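Local coordinates for protein SxtG (Microseira wollei, PDB 6U1R) that catalyses amidino-group transfer in the saxitoxin biosynthetic pathway, probably through an amidino-cysteine intermediate as in related glycine amidinotransferases, at residues A[154-157]-A[158-161]; A[212-216]-A[217-221]; A[278-281]-A[282-285]. All coordinates share one frame; numbering follows the deposited sequence. Where two conformers were deposited one is given.

Contact 1. Residues A[154-157]-A[158-161]; sequences RNRY and FEAW
R156 and E159, the first and last residues of a type I beta turn, send their side chains off the same side of the turn, where they lie alongside each other and pair in a side-on, two-pronged salt bridge. R156 NE reaches E159 OE1 at 2.9 Å and R156 NH2 reaches E159 OE2 at 2.8 Å. Both bonds lie in the guanidinium plane but are tilted out of the carboxylate plane, the two flat groups being twisted 30° apart. The arginine chain folds at chi3 (74°) to turn this edge to a glutamate that stays extended beyond CG, and two nearly straight bonds fix the rotation of both groups. R156 NH2 has a second carboxylate partner in D137 of helix 135-138; together D137 and E159 hold the arginine beside the predicted active-site residues D215 and H264, its side chain about 4 Å from each at the nearest atoms. The turn itself is closed by E159 N to R156 O at 3.1 Å. At its middle, Y157 and F158 form a T-shaped pair, with planes at 88°; the Y157 CD2 edge comes to 3.8 Å from F158 CE2, over the phenylalanine face. Y157 OH bonds to P183 O. The turn occupies the loop between strand 145-148 and helix 164-172, with F158 edge-to-face against F119 of strand 119-120 and packed on P122 of the second subunit.

Contact 2. Residues A[212-216]-A[217-221]; sequences PTFDA and ADFVR
F214 places CG between its backbone N and carbonyl carbon (chi1 68°), whereas F219 holds CG beside its N and opposite the carbonyl carbon (chi1 -57°); the two rings thereby converge at about a right angle across the bend between them. They form an offset edge-to-face pair, the edge of F219 turned toward the face of F214 with planes at 84° and centroids 5.7 Å apart. F219 CE1 supplies the touch, 3.9 Å from F214 CD1. The same ring edge also lies against the backbone carbonyls of D215 and A216, F219 CD1 coming to 3.6 Å from D215 O, an arrangement in which the slightly positive ring hydrogens probably face the carbonyl oxygens. Those oxygens accept the bonds that make the short 3-10 turn: D218 N to D215 O and F219 N to A216 O, each 3.1 Å. This turn leads from a long loop into strand 219-222 of the alpha/beta propeller (pentein) fold of the amidinotransferase family, and it carries D215, a predicted active-site residue. D215 OD2 is hydrogen-bonded to NE2 of H264, also predicted to be catalytic. D218 bonds through OD2 to T234 and S231 and through OD1 to Q229; T234 OG1 additionally bonds to D215 N, so one hydroxyl links both aspartates. W241 and L242 of helix 236-245 pack on F214 and F219 respectively.

Contact 3. Residues A[278-281]-A[282-285]; sequences LVNP and EFVD
N280 ties the end of strand 276-279 to the turn that follows it through an Asx turn, its side-chain OD1 accepting from E282 N at 2.8 Å in the amide carbonyl plane. F283 N reaches the same oxygen at 3.1 Å but from well above that plane, so two backbone N-H groups grip one atom from different directions. With a weak bond from V284 N to N280 O, the set makes up an Asx motif. N280 CG stands anti to the backbone N (chi1 -179°), which swings the amide round to face the advancing chain. Its other end lies over one face of F283: ND2 sits 3.2 Å above the ring plane, displaced toward the rim near CD2, with amide and ring only 17° from parallel. T267 O accepts a hydrogen bond from this ND2, which together with the two bonds at OD1 holds the amide flat on the ring; W318 meets F283 edge-to-face. E282 borders the asparagine through CB, 3.6 Å from N280 OD1, and in one of its two conformers the carboxylate OE2 can hydrogen-bond to Y303 OH. V284 packs on V279 of the strand, their side chains crossing at about a right angle. Here the packing is tight: V279 CG1 comes within 3.4 Å of both V284 CB and V284 CG1.

The three contacts follow one another along the chain. Contacts 1 and 2 have centres about 15 Å apart and touch, R156 NH1 lying 4.1 Å from D215 OD2; both engage D137 of helix 135-138. Contact 3 lies about 18 Å from contact 2, centre to centre, with nearest atoms about 8 Å apart, and about 30 Å from contact 1, on the opposite side of the chain's centre. Contact 2 runs into strand 219-222 and contact 3 leaves strand 276-279, members of two separate three-stranded mixed sheets. The predicted catalytic H264 falls between them in sequence and is hydrogen-bonded to D215, placing contact 2 in the predicted active site, contact 1 on its border and contact 3 farther out.

Contact 1. Residues A[154-157]-A[158-161]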
loop_
_atom_site.group_PDB
_atom_site.type_symbol
_atom_site.label_atom_id
_atom_site.label_comp_id
_atom_site.label_asym_id
_atom_site.label_seq_id
_atom_site.Cartn_x
_atom_site.Cartn_y
_atom_site.Cartn_z
ATOM N N ARG A 154 5.593 8.566 11.180
ATOM C CA ARG A 154 4.864 7.548 11.926
ATOM C C ARG A 154 3.489 8.016 12.383
ATOM O O ARG A 154 2.542 7.237 12.377
ATOM C CB ARG A 154 5.688 7.118 13.146
ATOM C CG ARG A 154 6.938 6.327 12.818
ATOM C CD ARG A 154 7.822 6.253 14.054
ATOM N NE ARG A 154 8.944 5.335 13.879
ATOM C CZ ARG A 154 10.048 5.360 14.619
ATOM N NH1 ARG A 154 10.189 6.275 15.590
ATOM N NH2 ARG A 154 11.007 4.464 14.400
ATOM N N ASN A 155 3.360 9.270 12.823
ATOM C CA ASN A 155 2.059 9.712 13.317
ATOM C C ASN A 155 1.009 9.786 12.219
ATOM O O ASN A 155 -0.182 9.892 12.526
ATOM C CB ASN A 155 2.191 11.066 13.997
ATOM C CG ASN A 155 3.021 11.001 15.251
ATOM O OD1 ASN A 155 4.242 11.055 15.186
ATOM N ND2 ASN A 155 2.362 10.855 16.411
ATOM N N ARG A 156 1.418 9.757 10.953
ATOM C CA ARG A 156 0.490 9.837 9.830
ATOM C C ARG A 156 0.192 8.476 9.201
ATOM O O ARG A 156 -0.424 8.418 8.140
ATOM C CB ARG A 156 1.053 10.826 8.791
ATOM C CG ARG A 156 1.507 12.146 9.417
ATOM C CD ARG A 156 1.871 13.194 8.378
ATOM N NE ARG A 156 0.694 13.753 7.715
ATOM C CZ ARG A 156 0.731 14.776 6.868
ATOM N NH1 ARG A 156 1.884 15.355 6.580
ATOM N NH2 ARG A 156 -0.398 15.237 6.338
ATOM N N TYR A 157 0.546 7.379 9.883
ATOM C CA TYR A 157 0.429 6.023 9.343
ATOM C C TYR A 157 -0.991 5.680 8.911
ATOM O O TYR A 157 -1.186 4.877 7.986
ATOM C CB TYR A 157 0.850 5.030 10.420
ATOM C CG TYR A 157 1.591 3.779 9.979
ATOM C CD1 TYR A 157 2.761 3.857 9.242
ATOM C CD2 TYR A 157 1.162 2.531 10.393
ATOM C CE1 TYR A 157 3.461 2.713 8.906
ATOM C CE2 TYR A 157 1.840 1.395 10.074
ATOM C CZ TYR A 157 3.001 1.484 9.341
ATOM O OH TYR A 157 3.652 0.303 9.044
ATOM N N PHE A 158 -1.991 6.216 9.604
ATOM C CA PHE A 158 -3.389 5.899 9.347
ATOM C C PHE A 158 -4.165 7.115 8.862
ATOM O O PHE A 158 -5.397 7.167 8.985
ATOM C CB PHE A 158 -4.032 5.306 10.604
ATOM C CG PHE A 158 -3.480 3.961 10.964
ATOM C CD1 PHE A 158 -3.759 2.866 10.171
ATOM C CD2 PHE A 158 -2.647 3.793 12.064
ATOM C CE1 PHE A 158 -3.250 1.618 10.459
ATOM C CE2 PHE A 158 -2.120 2.533 12.352
ATOM C CZ PHE A 158 -2.423 1.453 11.552
ATOM N N GLU A 159 -3.478 8.087 8.287
ATOM C CA GLU A 159 -4.180 9.288 7.889
ATOM C C GLU A 159 -5.133 9.041 6.728
ATOM O O GLU A 159 -6.062 9.833 6.543
ATOM C CB GLU A 159 -3.180 10.383 7.539
ATOM C CG GLU A 159 -3.794 11.751 7.529
ATOM C CD GLU A 159 -2.755 12.848 7.663
ATOM O OE1 GLU A 159 -1.866 12.737 8.541
ATOM O OE2 GLU A 159 -2.791 13.832 6.880
ATOM N N ALA A 160 -4.949 7.973 5.940
ATOM C CA ALA A 160 -5.902 7.747 4.859
ATOM C C ALA A 160 -7.294 7.373 5.360
ATOM O O ALA A 160 -8.247 7.420 4.578
ATOM C CB ALA A 160 -5.403 6.655 3.908
ATOM N N TRP A 161 -7.438 7.018 6.636
ATOM C CA TRP A 161 -8.696 6.441 7.112
ATOM C C TRP A 161 -9.875 7.396 6.936
ATOM O O TRP A 161 -10.974 6.967 6.553
ATOM C CB TRP A 161 -8.537 6.023 8.573
ATOM C CG TRP A 161 -7.923 4.647 8.715
ATOM C CD1 TRP A 161 -7.182 3.956 7.772
ATOM C CD2 TRP A 161 -8.031 3.782 9.846
ATOM N NE1 TRP A 161 -6.830 2.723 8.266
ATOM C CE2 TRP A 161 -7.338 2.590 9.534
ATOM C CE3 TRP A 161 -8.654 3.897 11.092
ATOM C CZ2 TRP A 161 -7.249 1.525 10.427
ATOM C CZ3 TRP A 161 -8.566 2.839 11.980
ATOM C CH2 TRP A 161 -7.870 1.667 11.642
HETATM O O HOH W 1 -2.362 8.558 11.414
HETATM O O HOH W 2 -3.072 5.631 5.972
#

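Contact 2. Residues A[212-216]-A[217-221]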
loop_
_atom_site.group_PDB
_atom_site.type_symbol
_atom_site.label_atom_id
_atom_site.label_comp_id
_atom_site.label_asym_id
_atom_site.label_seq_id
_atom_site.Cartn_x
_atom_site.Cartn_y
_atom_site.Cartn_z
ATOM N N PRO A 212 11.433 2.575 0.907
ATOM C CA PRO A 212 10.783 3.638 0.114
ATOM C C PRO A 212 9.804 4.455 0.947
ATOM O O PRO A 212 8.864 3.897 1.519
ATOM C CB PRO A 212 10.050 2.862 -0.987
ATOM C CG PRO A 212 10.637 1.508 -1.019
ATOM C CD PRO A 212 11.210 1.232 0.338
ATOM N N THR A 213 9.992 5.784 0.974
ATOM C CA THR A 213 9.021 6.704 1.565
ATOM C C THR A 213 8.888 7.943 0.689
ATOM O O THR A 213 9.871 8.431 0.107
ATOM C CB THR A 213 9.368 7.148 3.020
ATOM O OG1 THR A 213 10.650 7.792 3.081
ATOM C CG2 THR A 213 9.349 5.969 3.970
ATOM N N PHE A 214 7.656 8.426 0.574
ATOM C CA PHE A 214 7.424 9.751 0.010
ATOM C C PHE A 214 6.073 10.275 0.472
ATOM O O PHE A 214 5.162 9.505 0.802
ATOM C CB PHE A 214 7.510 9.756 -1.534
ATOM C CG PHE A 214 6.404 9.003 -2.247
ATOM C CD1 PHE A 214 5.181 9.619 -2.502
ATOM C CD2 PHE A 214 6.597 7.702 -2.694
ATOM C CE1 PHE A 214 4.183 8.948 -3.169
ATOM C CE2 PHE A 214 5.590 7.021 -3.378
ATOM C CZ PHE A 214 4.388 7.640 -3.617
ATOM N N ASP A 215 5.980 11.605 0.517
ATOM C CA ASP A 215 4.715 12.315 0.639
ATOM C C ASP A 215 4.285 12.768 -0.752
ATOM O O ASP A 215 5.110 13.235 -1.552
ATOM C CB ASP A 215 4.845 13.552 1.531
ATOM C CG ASP A 215 4.849 13.232 3.021
ATOM O OD1 ASP A 215 5.097 12.071 3.395
ATOM O OD2 ASP A 215 4.612 14.166 3.815
ATOM N N ALA A 216 2.986 12.681 -1.025
ATOM C CA ALA A 216 2.520 13.028 -2.361
ATOM C C ALA A 216 2.775 14.497 -2.670
ATOM O O ALA A 216 2.992 14.866 -3.830
ATOM C CB ALA A 216 1.033 12.692 -2.484
ATOM N N ALA A 217 2.774 15.344 -1.651
ATOM C CA ALA A 217 2.932 16.775 -1.882
ATOM C C ALA A 217 4.377 17.187 -2.138
ATOM O O ALA A 217 4.630 18.384 -2.346
ATOM C CB ALA A 217 2.371 17.553 -0.696
ATOM N N ASP A 218 5.327 16.243 -2.162
ATOM C CA ASP A 218 6.654 16.534 -2.705
ATOM C C ASP A 218 6.696 16.448 -4.239
ATOM O O ASP A 218 7.795 16.547 -4.820
ATOM C CB ASP A 218 7.708 15.590 -2.106
ATOM C CG ASP A 218 8.290 16.114 -0.800
ATOM O OD1 ASP A 218 8.551 17.338 -0.722
ATOM O OD2 ASP A 218 8.462 15.303 0.142
ATOM N N PHE A 219 5.532 16.306 -4.890
ATOM C CA PHE A 219 5.421 16.220 -6.345
ATOM C C PHE A 219 4.339 17.161 -6.867
ATOM O O PHE A 219 3.321 17.388 -6.201
ATOM C CB PHE A 219 5.108 14.787 -6.792
ATOM C CG PHE A 219 6.123 13.787 -6.331
ATOM C CD1 PHE A 219 6.010 13.193 -5.084
ATOM C CD2 PHE A 219 7.202 13.460 -7.128
ATOM C CE1 PHE A 219 6.941 12.294 -4.649
ATOM C CE2 PHE A 219 8.138 12.536 -6.694
ATOM C CZ PHE A 219 8.015 11.961 -5.452
ATOM N N VAL A 220 4.579 17.730 -8.057
ATOM C CA VAL A 220 3.566 18.486 -8.790
ATOM C C VAL A 220 3.490 17.934 -10.208
ATOM O O VAL A 220 4.472 17.406 -10.740
ATOM C CB VAL A 220 3.847 20.007 -8.805
ATOM C CG1 VAL A 220 3.489 20.606 -7.470
ATOM C CG2 VAL A 220 5.309 20.291 -9.154
ATOM N N ARG A 221 2.302 18.041 -10.820
ATOM C CA ARG A 221 1.947 17.262 -12.013
ATOM C C ARG A 221 1.773 18.136 -13.252
ATOM O O ARG A 221 0.959 19.069 -13.244
ATOM C CB ARG A 221 0.654 16.490 -11.749
ATOM C CG ARG A 221 0.803 15.377 -10.663
ATOM C CD ARG A 221 -0.523 14.876 -10.107
ATOM N NE ARG A 221 -1.273 16.028 -9.633
ATOM C CZ ARG A 221 -2.511 16.340 -9.981
ATOM N NH1 ARG A 221 -3.254 15.526 -10.740
ATOM N NH2 ARG A 221 -3.017 17.486 -9.546
#

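Contact 3. Residues A[278-281]-A[282-285]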
loop_
_atom_site.group_PDB
_atom_site.type_symbol
_atom_site.label_atom_id
_atom_site.label_comp_id
_atom_site.label_asym_id
_atom_site.label_seq_id
_atom_site.Cartn_x
_atom_site.Cartn_y
_atom_site.Cartn_z
ATOM N N LEU A 278 5.486 28.827 -11.532
ATOM C CA LEU A 278 5.838 29.749 -10.463
ATOM C C LEU A 278 6.956 29.159 -9.609
ATOM O O LEU A 278 6.850 28.014 -9.143
ATOM C CB LEU A 278 4.588 30.001 -9.619
ATOM C CG LEU A 278 4.604 30.934 -8.410
ATOM C CD1 LEU A 278 4.817 32.364 -8.851
ATOM C CD2 LEU A 278 3.289 30.811 -7.645
ATOM N N VAL A 279 8.016 29.947 -9.370
ATOM C CA VAL A 279 9.212 29.448 -8.707
ATOM C C VAL A 279 9.592 30.343 -7.532
ATOM O O VAL A 279 9.496 31.573 -7.605
ATOM C CB VAL A 279 10.383 29.333 -9.705
ATOM C CG1 VAL A 279 11.622 28.908 -8.998
ATOM C CG2 VAL A 279 10.015 28.359 -10.802
ATOM N N ASN A 280 10.023 29.707 -6.451
ATOM C CA ASN A 280 10.423 30.388 -5.229
ATOM C C ASN A 280 11.851 30.897 -5.381
ATOM O O ASN A 280 12.759 30.087 -5.586
ATOM C CB ASN A 280 10.315 29.390 -4.066
ATOM C CG ASN A 280 10.672 29.987 -2.728
ATOM O OD1 ASN A 280 11.630 30.758 -2.599
ATOM N ND2 ASN A 280 9.912 29.603 -1.699
ATOM N N PRO A 281 12.104 32.209 -5.280
ATOM C CA PRO A 281 13.459 32.708 -5.574
ATOM C C PRO A 281 14.497 32.349 -4.522
ATOM O O PRO A 281 15.697 32.416 -4.821
ATOM C CB PRO A 281 13.262 34.228 -5.664
ATOM C CG PRO A 281 12.156 34.515 -4.753
ATOM C CD PRO A 281 11.203 33.301 -4.880
ATOM N N GLU A 282 14.091 32.000 -3.310
ATOM C CA GLU A 282 15.032 31.608 -2.270
ATOM C C GLU A 282 15.319 30.111 -2.270
ATOM O O GLU A 282 16.433 29.700 -1.920
ATOM C CB GLU A 282 14.489 32.040 -0.904
ATOM C CG GLU A 282 14.541 33.556 -0.674
ATOM C CD GLU A 282 15.964 34.066 -0.526
ATOM O OE1 GLU A 282 16.746 33.402 0.180
ATOM O OE2 GLU A 282 16.303 35.110 -1.119
ATOM N N PHE A 283 14.344 29.281 -2.642
ATOM C CA PHE A 283 14.537 27.835 -2.612
ATOM C C PHE A 283 15.043 27.245 -3.929
ATOM O O PHE A 283 15.495 26.090 -3.932
ATOM C CB PHE A 283 13.230 27.120 -2.250
ATOM C CG PHE A 283 12.663 27.466 -0.875
ATOM C CD1 PHE A 283 13.374 28.227 0.047
ATOM C CD2 PHE A 283 11.405 27.006 -0.521
ATOM C CE1 PHE A 283 12.828 28.534 1.286
ATOM C CE2 PHE A 283 10.852 27.301 0.707
ATOM C CZ PHE A 283 11.566 28.061 1.618
ATOM N N VAL A 284 14.973 27.980 -5.040
ATOM C CA VAL A 284 15.319 27.447 -6.359
ATOM C C VAL A 284 16.409 28.307 -6.981
ATOM O O VAL A 284 16.269 29.532 -7.057
ATOM C CB VAL A 284 14.079 27.395 -7.277
ATOM C CG1 VAL A 284 14.472 27.088 -8.701
ATOM C CG2 VAL A 284 13.086 26.360 -6.766
ATOM N N ASP A 285 17.490 27.665 -7.437
ATOM C CA ASP A 285 18.432 28.286 -8.366
ATOM C C ASP A 285 17.927 28.004 -9.780
ATOM O O ASP A 285 18.011 26.868 -10.256
ATOM C CB ASP A 285 19.844 27.736 -8.162
ATOM C CG ASP A 285 20.879 28.381 -9.093
ATOM O OD1 ASP A 285 20.488 29.057 -10.063
ATOM O OD2 ASP A 285 22.096 28.201 -8.851
#